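Local coordinates for protein phosphoribosylaminoimidazole-succinocarboxamide synthase (Pyrococcus horikoshii, PDB 4O7Y) that catalyses the ATP-dependent joining of L-aspartate to the carboxylate of a ribosyl-aminoimidazole nucleotide, forming SAICAR on the de novo route to purines, at residues Q51-F56 with A189-P194; P87-V92 with D173-F178; V91-V96 with I116-Y121. All coordinates share one frame; numbering follows the deposited sequence. Where two conformers were deposited one is given.

Interaction 1 of 3, residues Q51-F56 with A189-P194; sequences QLSVIF and ADEISP
Ser53 and Phe56, one helical turn apart on helix 45-62, close on the backbone of Ile192 in the loop that follows strand 186-188. The amide of Ile192 donates to Ser53 OG, N to OG 3.2 Å, at an N-H...O angle of 155°. That hydroxyl sits beside its own backbone N (chi1 -68°), a setting that turns it back along the helix, where it also bonds to the carbonyl oxygen of Asn49. A serine suits this place: it is small enough for the loop to come close, and its oxygen accepts from the loop while still bonded to its own helix.

This is the tightly packed part. The carbonyl oxygen of Ile192 rests 3.3 Å from Ser53 CA in a CA-H...O contact, and it also lies in the plane of the Phe56 ring, at the edge, 3.3 Å from CD2. Ile192 also brings its branch methyl CG2 to Phe56 CD2, 3.6 Å away, the two side chains crossing obliquely. Leu160 and Leu164 of helix 143-165 pack against Phe56 as well.

Toward its ends the contact thins. Leu52 touches Pro194 through one methyl, CD1, 3.7 Å from CD of the proline, the two side chains meeting at about a right angle. Glu191 offers the helix little beyond its CB. Its OE1 takes a 2.6 Å bond from Ser193 OG, arriving above the carboxylate plane, while its OE2 pairs with Lys13. Asp190, partly exposed, faces away from the helix and has Lys13 and Lys175 as salt-bridge partners. One side of the loop thus beds on Leu52, Ser53 and Phe56 of the helix; the other, with the Glu191 side chain about 7 Å from bound cytidine monophosphate, carries acidic groups toward the nucleotide-binding cleft of the SAICAR synthetase fold.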
loop_
_atom_site.group_PDB
_atom_site.type_symbol
_atom_site.label_atom_id
_atom_site.label_comp_id
_atom_site.label_asym_id
_atom_site.label_seq_id
_atom_site.Cartn_x
_atom_site.Cartn_y
_atom_site.Cartn_z
ATOM N N GLN A 51 23.166 22.273 4.347
ATOM C CA GLN A 51 24.171 21.875 5.324
ATOM C C GLN A 51 23.846 20.537 5.979
ATOM O O GLN A 51 24.731 19.671 6.144
ATOM C CB GLN A 51 24.320 22.954 6.418
ATOM C CG GLN A 51 24.800 24.305 5.921
ATOM C CD GLN A 51 26.085 24.208 5.135
ATOM O OE1 GLN A 51 27.079 23.662 5.614
ATOM N NE2 GLN A 51 26.069 24.722 3.919
ATOM N N LEU A 52 22.593 20.366 6.376
ATOM C CA LEU A 52 22.212 19.133 7.072
ATOM C C LEU A 52 22.244 17.896 6.144
ATOM O O LEU A 52 22.602 16.782 6.581
ATOM C CB LEU A 52 20.865 19.297 7.779
ATOM C CG LEU A 52 20.962 20.273 8.959
ATOM C CD1 LEU A 52 19.568 20.749 9.385
ATOM C CD2 LEU A 52 21.724 19.689 10.150
ATOM N N SER A 53 21.867 18.084 4.881
ATOM C CA SER A 53 21.954 17.014 3.896
ATOM C C SER A 53 23.389 16.548 3.760
ATOM O O SER A 53 23.641 15.356 3.743
ATOM C CB SER A 53 21.405 17.434 2.522
ATOM O OG SER A 53 19.998 17.629 2.581
ATOM N N VAL A 54 24.322 17.498 3.687
ATOM C CA VAL A 54 25.748 17.197 3.574
ATOM C C VAL A 54 26.247 16.417 4.779
ATOM O O VAL A 54 26.925 15.407 4.616
ATOM C CB VAL A 54 26.590 18.493 3.396
ATOM C CG1 VAL A 54 28.071 18.208 3.506
ATOM C CG2 VAL A 54 26.294 19.151 2.064
ATOM N N ILE A 55 25.912 16.877 5.986
ATOM C CA ILE A 55 26.310 16.171 7.194
ATOM C C ILE A 55 25.789 14.714 7.159
ATOM O O ILE A 55 26.543 13.769 7.413
ATOM C CB ILE A 55 25.804 16.892 8.466
ATOM C CG1 ILE A 55 26.558 18.215 8.671
ATOM C CG2 ILE A 55 25.919 15.980 9.683
ATOM C CD1 ILE A 55 25.815 19.197 9.563
ATOM N N PHE A 56 24.499 14.541 6.845
ATOM C CA PHE A 56 23.914 13.213 6.793
ATOM C C PHE A 56 24.546 12.335 5.697
ATOM O O PHE A 56 24.925 11.217 5.991
ATOM C CB PHE A 56 22.386 13.271 6.680
ATOM C CG PHE A 56 21.698 13.771 7.937
ATOM C CD1 PHE A 56 22.015 13.239 9.195
ATOM C CD2 PHE A 56 20.722 14.759 7.861
ATOM C CE1 PHE A 56 21.376 13.699 10.349
ATOM C CE2 PHE A 56 20.051 15.200 8.994
ATOM C CZ PHE A 56 20.385 14.691 10.242
ATOM N N ALA A 189 19.665 9.292 -3.134
ATOM C CA ALA A 189 19.623 10.570 -3.838
ATOM C C ALA A 189 18.870 11.659 -3.056
ATOM O O ALA A 189 18.781 11.590 -1.814
ATOM C CB ALA A 189 19.024 10.381 -5.229
ATOM N N ASP A 190 18.361 12.651 -3.785
ATOM C CA ASP A 190 17.564 13.754 -3.224
ATOM C C ASP A 190 18.241 14.338 -1.955
ATOM O O ASP A 190 19.467 14.643 -1.984
ATOM C CB ASP A 190 16.113 13.290 -2.961
ATOM C CG ASP A 190 15.121 14.471 -2.783
ATOM O OD1 ASP A 190 14.560 14.597 -1.688
ATOM O OD2 ASP A 190 14.900 15.269 -3.717
ATOM N N GLU A 191 17.471 14.497 -0.861
ATOM C CA GLU A 191 17.967 15.212 0.319
ATOM C C GLU A 191 17.672 14.449 1.610
ATOM O O GLU A 191 16.829 13.542 1.617
ATOM C CB GLU A 191 17.346 16.643 0.415
ATOM C CG GLU A 191 15.915 16.688 0.966
ATOM C CD GLU A 191 15.297 18.084 1.022
ATOM O OE1 GLU A 191 15.621 18.893 1.925
ATOM O OE2 GLU A 191 14.437 18.367 0.176
ATOM N N ILE A 192 18.321 14.857 2.701
ATOM C CA ILE A 192 17.972 14.361 4.046
ATOM C C ILE A 192 18.034 15.592 4.948
ATOM O O ILE A 192 19.120 16.064 5.282
ATOM C CB ILE A 192 18.920 13.228 4.580
ATOM C CG1 ILE A 192 18.970 12.021 3.636
ATOM C CG2 ILE A 192 18.450 12.687 5.935
ATOM C CD1 ILE A 192 19.977 10.964 4.055
ATOM N N SER A 193 16.861 16.090 5.342
ATOM C CA SER A 193 16.775 17.316 6.106
ATOM C C SER A 193 15.558 17.337 7.026
ATOM O O SER A 193 14.729 16.388 7.036
ATOM C CB SER A 193 16.700 18.503 5.141
ATOM O OG SER A 193 15.447 18.508 4.487
ATOM N N PRO A 194 15.417 18.422 7.813
ATOM C CA PRO A 194 14.192 18.530 8.612
ATOM C C PRO A 194 12.923 18.717 7.749
ATOM O O PRO A 194 11.806 18.689 8.279
ATOM C CB PRO A 194 14.448 19.784 9.468
ATOM C CG PRO A 194 15.944 19.936 9.488
ATOM C CD PRO A 194 16.362 19.523 8.106
#

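Interaction 2 of 3, residues P87-V92 with D173-F178; sequences PLEVVV and DFKLEF. With C5P (cytidine-5'-monophosphate), chain B.
Lys175 NZ is gripped by two acids, Glu177 through OE2, 2.9 Å from NZ in a salt bridge, and Asp190 as a second salt-bridge partner, while the lysine chain packs across the contact on Glu89, Lys175 CG 3.8 Å from Glu89 CB. Val90 and Leu176 exchange a pair of short backbone bonds, Val90 N to Leu176 O and Leu176 N to Val90 O, both 2.8 Å. Two residues on, Val92 and Phe174 repeat the pattern, and between these hydrogen-bonded pairs lies the non-hydrogen-bonded pair Val91 and Lys175. Beyond Val90 the direct pairing gives way to a water that bridges Leu88 O and Phe178 N.

The side chains alternate between two faces. On one, Val92 lies alongside Phe174, with Val92 CB 3.7 Å from Phe174 CE2. Val90 presents CG2 to the edge of the Phe178 ring. Branched and aromatic residues suit this apolar side, which helix 143-165 covers. The two strands carry what are probably the two signature sequences of the SAICAR synthetase family, PLEVVV opening the first and DFKLEF belonging to the second, and their other face forms the floor of the nucleotide site.

There Asp173 OD1 accepts the ribose hydroxyl O3' of cytidine monophosphate at 2.6 Å. Lys175 starts anti to its backbone N (chi1 -178°) and then bends twice, so that its methylene CE passes 3.4 Å from base atom O2 as NZ swings back to Glu177. Glu89 and Glu177 run side by side with nearly parallel carboxylate planes, Glu89 OE1 4.1 Å from Glu177 OE2, and the nearby lysine probably eases the repulsion between them.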
loop_
_atom_site.group_PDB
_atom_site.type_symbol
_atom_site.label_atom_id
_atom_site.label_comp_id
_atom_site.label_asym_id
_atom_site.label_seq_id
_atom_site.Cartn_x
_atom_site.Cartn_y
_atom_site.Cartn_z
ATOM N N PRO A 87 11.100 6.188 -9.652
ATOM C CA PRO A 87 9.969 7.054 -9.325
ATOM C C PRO A 87 9.317 6.663 -7.986
ATOM O O PRO A 87 8.116 6.381 -7.936
ATOM C CB PRO A 87 9.015 6.815 -10.505
ATOM C CG PRO A 87 9.235 5.379 -10.838
ATOM C CD PRO A 87 10.700 5.082 -10.558
ATOM N N LEU A 88 10.103 6.687 -6.912
ATOM C CA LEU A 88 9.668 6.244 -5.584
ATOM C C LEU A 88 9.987 7.251 -4.529
ATOM O O LEU A 88 11.010 7.950 -4.581
ATOM C CB LEU A 88 10.380 4.940 -5.171
ATOM C CG LEU A 88 10.150 3.701 -6.070
ATOM C CD1 LEU A 88 11.109 2.570 -5.661
ATOM C CD2 LEU A 88 8.705 3.239 -6.034
ATOM N N GLU A 89 9.114 7.291 -3.530
ATOM C CA GLU A 89 9.463 7.873 -2.258
ATOM C C GLU A 89 9.409 6.730 -1.273
ATOM O O GLU A 89 8.410 5.985 -1.211
ATOM C CB GLU A 89 8.505 9.002 -1.917
ATOM C CG GLU A 89 8.724 10.176 -2.878
ATOM C CD GLU A 89 7.825 11.351 -2.591
ATOM O OE1 GLU A 89 7.667 12.222 -3.462
ATOM O OE2 GLU A 89 7.273 11.406 -1.474
ATOM N N VAL A 90 10.524 6.528 -0.574
ATOM C CA VAL A 90 10.684 5.362 0.297
ATOM C C VAL A 90 10.653 5.878 1.719
ATOM O O VAL A 90 11.503 6.676 2.117
ATOM C CB VAL A 90 11.989 4.576 -0.000
ATOM C CG1 VAL A 90 12.085 3.352 0.902
ATOM C CG2 VAL A 90 12.043 4.147 -1.475
ATOM N N VAL A 91 9.629 5.479 2.472
ATOM C CA VAL A 91 9.396 6.057 3.792
ATOM C C VAL A 91 9.670 4.995 4.875
ATOM O O VAL A 91 9.116 3.895 4.823
ATOM C CB VAL A 91 7.948 6.603 3.916
ATOM C CG1 VAL A 91 7.619 7.024 5.352
ATOM C CG2 VAL A 91 7.710 7.782 2.964
ATOM N N VAL A 92 10.515 5.332 5.840
ATOM C CA VAL A 92 10.839 4.435 6.960
ATOM C C VAL A 92 10.250 5.080 8.214
ATOM O O VAL A 92 10.435 6.269 8.421
ATOM C CB VAL A 92 12.364 4.261 7.138
ATOM C CG1 VAL A 92 12.671 3.255 8.236
ATOM C CG2 VAL A 92 13.006 3.829 5.838
ATOM N N ASP A 173 10.319 9.383 11.697
ATOM C CA ASP A 173 10.174 8.757 10.364
ATOM C C ASP A 173 10.965 9.601 9.368
ATOM O O ASP A 173 11.497 10.640 9.749
ATOM C CB ASP A 173 8.692 8.575 9.944
ATOM C CG ASP A 173 7.887 9.923 9.867
ATOM O OD1 ASP A 173 8.428 10.986 9.506
ATOM O OD2 ASP A 173 6.688 9.915 10.167
ATOM N N PHE A 174 11.077 9.164 8.114
ATOM C CA PHE A 174 11.742 9.982 7.101
ATOM C C PHE A 174 11.513 9.413 5.715
ATOM O O PHE A 174 11.126 8.257 5.555
ATOM C CB PHE A 174 13.264 10.119 7.360
ATOM C CG PHE A 174 14.009 8.810 7.345
ATOM C CD1 PHE A 174 14.722 8.410 6.219
ATOM C CD2 PHE A 174 14.005 7.972 8.460
ATOM C CE1 PHE A 174 15.405 7.200 6.193
ATOM C CE2 PHE A 174 14.703 6.762 8.445
ATOM C CZ PHE A 174 15.402 6.366 7.299
ATOM N N LYS A 175 11.783 10.233 4.716
ATOM C CA LYS A 175 11.588 9.843 3.330
ATOM C C LYS A 175 12.943 9.890 2.603
ATOM O O LYS A 175 13.717 10.867 2.745
ATOM C CB LYS A 175 10.596 10.778 2.639
ATOM C CG LYS A 175 10.275 10.421 1.175
ATOM C CD LYS A 175 11.245 11.087 0.179
ATOM C CE LYS A 175 11.033 12.613 0.077
ATOM N NZ LYS A 175 12.116 13.248 -0.759
ATOM N N LEU A 176 13.173 8.851 1.795
ATOM C CA LEU A 176 14.324 8.720 0.933
ATOM C C LEU A 176 13.931 8.568 -0.539
ATOM O O LEU A 176 12.811 8.114 -0.873
ATOM C CB LEU A 176 15.146 7.469 1.316
ATOM C CG LEU A 176 15.773 7.406 2.714
ATOM C CD1 LEU A 176 16.548 6.090 2.838
ATOM C CD2 LEU A 176 16.682 8.609 3.017
ATOM N N GLU A 177 14.877 8.923 -1.414
ATOM C CA GLU A 177 14.736 8.674 -2.854
ATOM C C GLU A 177 16.029 8.074 -3.390
ATOM O O GLU A 177 17.117 8.247 -2.805
ATOM C CB GLU A 177 14.365 9.947 -3.614
ATOM C CG GLU A 177 13.096 10.640 -3.099
ATOM C CD GLU A 177 12.604 11.748 -4.020
ATOM O OE1 GLU A 177 13.017 11.830 -5.191
ATOM O OE2 GLU A 177 11.769 12.524 -3.581
ATOM N N PHE A 178 15.918 7.342 -4.489
ATOM C CA PHE A 178 17.033 6.547 -4.974
ATOM C C PHE A 178 17.077 6.647 -6.484
ATOM O O PHE A 178 16.051 6.883 -7.128
ATOM C CB PHE A 178 16.861 5.056 -4.623
ATOM C CG PHE A 178 16.947 4.743 -3.150
ATOM C CD1 PHE A 178 18.173 4.374 -2.574
ATOM C CD2 PHE A 178 15.802 4.816 -2.335
ATOM C CE1 PHE A 178 18.272 4.060 -1.225
ATOM C CE2 PHE A 178 15.900 4.525 -0.976
ATOM C CZ PHE A 178 17.136 4.148 -0.419
HETATM O O3P C5P B . 3.398 9.846 5.088
HETATM P P C5P B . 3.609 11.107 5.932
HETATM O O1P C5P B . 2.992 12.344 5.349
HETATM O O2P C5P B . 3.294 10.866 7.392
HETATM O "O5'" C5P B . 5.150 11.454 5.908
HETATM C "C5'" C5P B . 6.147 10.461 6.277
HETATM C "C4'" C5P B . 7.549 11.088 6.332
HETATM O "O4'" C5P B . 8.020 11.222 4.990
HETATM C "C3'" C5P B . 7.611 12.509 6.930
HETATM O "O3'" C5P B . 8.883 12.698 7.564
HETATM C "C2'" C5P B . 7.529 13.439 5.741
HETATM O "O2'" C5P B . 8.207 14.683 5.990
HETATM C "C1'" C5P B . 8.231 12.611 4.673
HETATM N N1 C5P B . 7.738 12.893 3.317
HETATM C C2 C5P B . 8.525 13.686 2.419
HETATM N N3 C5P B . 8.070 13.944 1.164
HETATM C C4 C5P B . 6.877 13.444 0.766
HETATM C C5 C5P B . 6.075 12.680 1.628
HETATM C C6 C5P B . 6.533 12.406 2.916
HETATM O O2 C5P B . 9.631 14.137 2.778
HETATM N N4 C5P B . 6.431 13.703 -0.486
HETATM O O HOH W 1 13.376 6.994 -5.687
#

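Interaction 3 of 3, residues V91-V96 with I116-Y121; sequences VVRNVV and IVELYY. With C5P (cytidine-5'-monophosphate), chain B.
Strands 91-93 and 116-121 run antiparallel, their axes 4.7 Å apart at closest and 157° between their directions, as neighbours in the branched antiparallel sheet of the SAICAR synthetase fold. Val91 with Glu118 and Arg93 with Ile116 are hydrogen-bonded pairs, and Val92 with Val117 is the non-hydrogen-bonded pair between them. The bond from Val91 N to Glu118 O, 2.8 Å long, is almost straight at 177°. Past Arg93 the chain turns a corner at Asn94 and the pairing of these segments ends. The strand 116-121 also faces the second subunit of the assembly: Val117 O accepts from Asn132 of that other chain, and Ile116 packs on its His135.

Val117 lies on the face turned to helix 143-165, while Val91, Arg93, Glu118 and Tyr120 share the face toward the nucleotide. Val91 meets Tyr120 obliquely through CG2, 3.7 Å from ring atom CE2. Two donors grip Glu118 OE1 from opposite faces of its carboxylate plane: Tyr120 OH at 2.6 Å and Arg93 NH1 at 2.9 Å, the latter a salt bridge. The side-chain bonds of Arg93 described here belong to one of its two conformers. This double hold would fix the carboxylate's rotation, and the buried glutamate probably helps to hold the arginine in place. Residue types fit their tasks here, since the several N-H groups of a guanidinium, on a long chain, can serve a carboxylate and a phosphate at once, and the phenol reaches the acid from the other face.

A bend at chi3 (71°) turns the end of Arg93 toward cytidine monophosphate. The bound nucleotide probably marks the phosphate position of a substrate; Ser99, Arg198 and Arg214 also hydrogen-bond to the nucleotide. Arg93 NH1 reaches phosphate oxygen O3P at 3.0 Å, and NH2 reaches O2P at 2.7 Å.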
loop_
_atom_site.group_PDB
_atom_site.type_symbol
_atom_site.label_atom_id
_atom_site.label_comp_id
_atom_site.label_asym_id
_atom_site.label_seq_id
_atom_site.Cartn_x
_atom_site.Cartn_y
_atom_site.Cartn_z
ATOM N N VAL A 91 9.629 5.479 2.472
ATOM C CA VAL A 91 9.396 6.057 3.792
ATOM C C VAL A 91 9.670 4.995 4.875
ATOM O O VAL A 91 9.116 3.895 4.823
ATOM C CB VAL A 91 7.948 6.603 3.916
ATOM C CG1 VAL A 91 7.619 7.024 5.352
ATOM C CG2 VAL A 91 7.710 7.782 2.964
ATOM N N VAL A 92 10.515 5.332 5.840
ATOM C CA VAL A 92 10.839 4.435 6.960
ATOM C C VAL A 92 10.250 5.080 8.214
ATOM O O VAL A 92 10.435 6.269 8.421
ATOM C CB VAL A 92 12.364 4.261 7.138
ATOM C CG1 VAL A 92 12.671 3.255 8.236
ATOM C CG2 VAL A 92 13.006 3.829 5.838
ATOM N N ARG A 93 9.538 4.293 9.025
ATOM C CA ARG A 93 8.834 4.820 10.197
ATOM C C ARG A 93 9.189 4.011 11.463
ATOM O O ARG A 93 9.121 2.785 11.463
ATOM C CB ARG A 93 7.320 4.825 9.927
ATOM C CG ARG A 93 6.971 5.059 8.450
ATOM C CD ARG A 93 5.479 5.211 8.173
ATOM N NE ARG A 93 4.998 6.482 8.683
ATOM C CZ ARG A 93 4.477 7.478 7.967
ATOM N NH1 ARG A 93 4.290 7.388 6.645
ATOM N NH2 ARG A 93 4.101 8.577 8.612
ATOM N N ASN A 94 9.609 4.714 12.517
ATOM C CA ASN A 94 9.934 4.114 13.828
ATOM C C ASN A 94 8.856 4.375 14.873
ATOM O O ASN A 94 8.607 3.528 15.750
ATOM C CB ASN A 94 11.274 4.633 14.334
ATOM C CG ASN A 94 12.398 4.352 13.349
ATOM O OD1 ASN A 94 12.634 3.184 12.976
ATOM N ND2 ASN A 94 13.061 5.404 12.885
ATOM N N VAL A 95 8.197 5.523 14.732
ATOM C CA VAL A 95 7.217 6.015 15.694
ATOM C C VAL A 95 5.986 6.474 14.901
ATOM O O VAL A 95 6.153 7.087 13.842
ATOM C CB VAL A 95 7.837 7.193 16.469
ATOM C CG1 VAL A 95 6.793 7.916 17.312
ATOM C CG2 VAL A 95 9.005 6.695 17.330
ATOM N N VAL A 96 4.776 6.133 15.362
ATOM C CA VAL A 96 3.540 6.527 14.661
ATOM C C VAL A 96 3.357 8.061 14.614
ATOM O O VAL A 96 3.429 8.791 15.646
ATOM C CB VAL A 96 2.274 5.801 15.217
ATOM C CG1 VAL A 96 1.019 6.291 14.550
ATOM C CG2 VAL A 96 2.376 4.297 14.985
ATOM N N ILE A 116 8.618 0.196 10.002
ATOM C CA ILE A 116 7.784 0.031 8.803
ATOM C C ILE A 116 8.450 0.703 7.579
ATOM O O ILE A 116 8.937 1.816 7.686
ATOM C CB ILE A 116 6.401 0.671 9.068
ATOM C CG1 ILE A 116 5.690 -0.158 10.154
ATOM C CG2 ILE A 116 5.591 0.790 7.777
ATOM C CD1 ILE A 116 4.234 0.203 10.412
ATOM N N VAL A 117 8.492 0.040 6.428
ATOM C CA VAL A 117 8.986 0.701 5.198
ATOM C C VAL A 117 7.755 0.827 4.300
ATOM O O VAL A 117 7.004 -0.163 4.130
ATOM C CB VAL A 117 10.052 -0.132 4.457
ATOM C CG1 VAL A 117 10.579 0.615 3.240
ATOM C CG2 VAL A 117 11.203 -0.527 5.398
ATOM N N GLU A 118 7.516 2.019 3.753
ATOM C CA GLU A 118 6.399 2.210 2.829
ATOM C C GLU A 118 6.926 2.737 1.503
ATOM O O GLU A 118 7.835 3.583 1.481
ATOM C CB GLU A 118 5.351 3.188 3.375
ATOM C CG GLU A 118 4.701 2.791 4.698
ATOM C CD GLU A 118 3.823 3.896 5.290
ATOM O OE1 GLU A 118 4.022 5.083 4.958
ATOM O OE2 GLU A 118 2.930 3.584 6.107
ATOM N N LEU A 119 6.376 2.207 0.405
ATOM C CA LEU A 119 6.715 2.678 -0.946
ATOM C C LEU A 119 5.586 3.534 -1.469
ATOM O O LEU A 119 4.437 3.108 -1.384
ATOM C CB LEU A 119 6.903 1.500 -1.901
ATOM C CG LEU A 119 7.923 0.471 -1.374
ATOM C CD1 LEU A 119 7.915 -0.811 -2.200
ATOM C CD2 LEU A 119 9.318 1.110 -1.327
ATOM N N TYR A 120 5.937 4.706 -2.024
ATOM C CA TYR A 120 4.980 5.642 -2.630
ATOM C C TYR A 120 5.412 5.876 -4.078
ATOM O O TYR A 120 6.579 6.087 -4.357
ATOM C CB TYR A 120 4.905 6.984 -1.889
ATOM C CG TYR A 120 4.280 6.844 -0.528
ATOM C CD1 TYR A 120 2.907 7.016 -0.348
ATOM C CD2 TYR A 120 5.061 6.489 0.573
ATOM C CE1 TYR A 120 2.314 6.835 0.907
ATOM C CE2 TYR A 120 4.490 6.331 1.830
ATOM C CZ TYR A 120 3.114 6.508 1.990
ATOM O OH TYR A 120 2.553 6.324 3.242
ATOM N N TYR A 121 4.462 5.789 -4.986
ATOM C CA TYR A 121 4.738 6.021 -6.379
ATOM C C TYR A 121 4.778 7.547 -6.626
ATOM O O TYR A 121 3.783 8.242 -6.426
ATOM C CB TYR A 121 3.679 5.317 -7.221
ATOM C CG TYR A 121 3.716 5.639 -8.705
ATOM C CD1 TYR A 121 4.928 5.899 -9.370
ATOM C CD2 TYR A 121 2.539 5.662 -9.440
ATOM C CE1 TYR A 121 4.957 6.181 -10.730
ATOM C CE2 TYR A 121 2.557 5.950 -10.793
ATOM C CZ TYR A 121 3.762 6.217 -11.425
ATOM O OH TYR A 121 3.753 6.506 -12.752
HETATM O O3P C5P B . 3.398 9.846 5.088
HETATM P P C5P B . 3.609 11.107 5.932
HETATM O O1P C5P B . 2.992 12.344 5.349
HETATM O O2P C5P B . 3.294 10.866 7.392
HETATM O "O5'" C5P B . 5.150 11.454 5.908
HETATM C "C5'" C5P B . 6.147 10.461 6.277
HETATM C "C4'" C5P B . 7.549 11.088 6.332
HETATM O "O4'" C5P B . 8.020 11.222 4.990
HETATM C "C3'" C5P B . 7.611 12.509 6.930
HETATM O "O3'" C5P B . 8.883 12.698 7.564
HETATM C "C2'" C5P B . 7.529 13.439 5.741
HETATM O "O2'" C5P B . 8.207 14.683 5.990
HETATM C "C1'" C5P B . 8.231 12.611 4.673
HETATM N N1 C5P B . 7.738 12.893 3.317
HETATM C C2 C5P B . 8.525 13.686 2.419
HETATM N N3 C5P B . 8.070 13.944 1.164
HETATM C C4 C5P B . 6.877 13.444 0.766
HETATM C C5 C5P B . 6.075 12.680 1.628
HETATM C C6 C5P B . 6.533 12.406 2.916
HETATM O O2 C5P B . 9.631 14.137 2.778
HETATM N N4 C5P B . 6.431 13.703 -0.486
#

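Strand 84-93 is common to interactions 2 and 3: strand 169-180 lies along one edge of it and strand 111-121 along the other. The centres of interactions 2 and 3 are about 8 Å apart, the two share Val91 and Val92, and both touch cytidine monophosphate. Interaction 1 lies farther off, about 13 Å from interaction 2 and about 18 Å from interaction 3, centre to centre. It reaches interaction 2 through the loop 189-194, where Asp190 OD1 meets Lys175 NZ in a salt bridge. Along the chain helix 45-62 comes first and its loop partner last, so interaction 1 brackets the other two. Together the contacts layer helix, loop and sheet around one nucleotide-binding cleft.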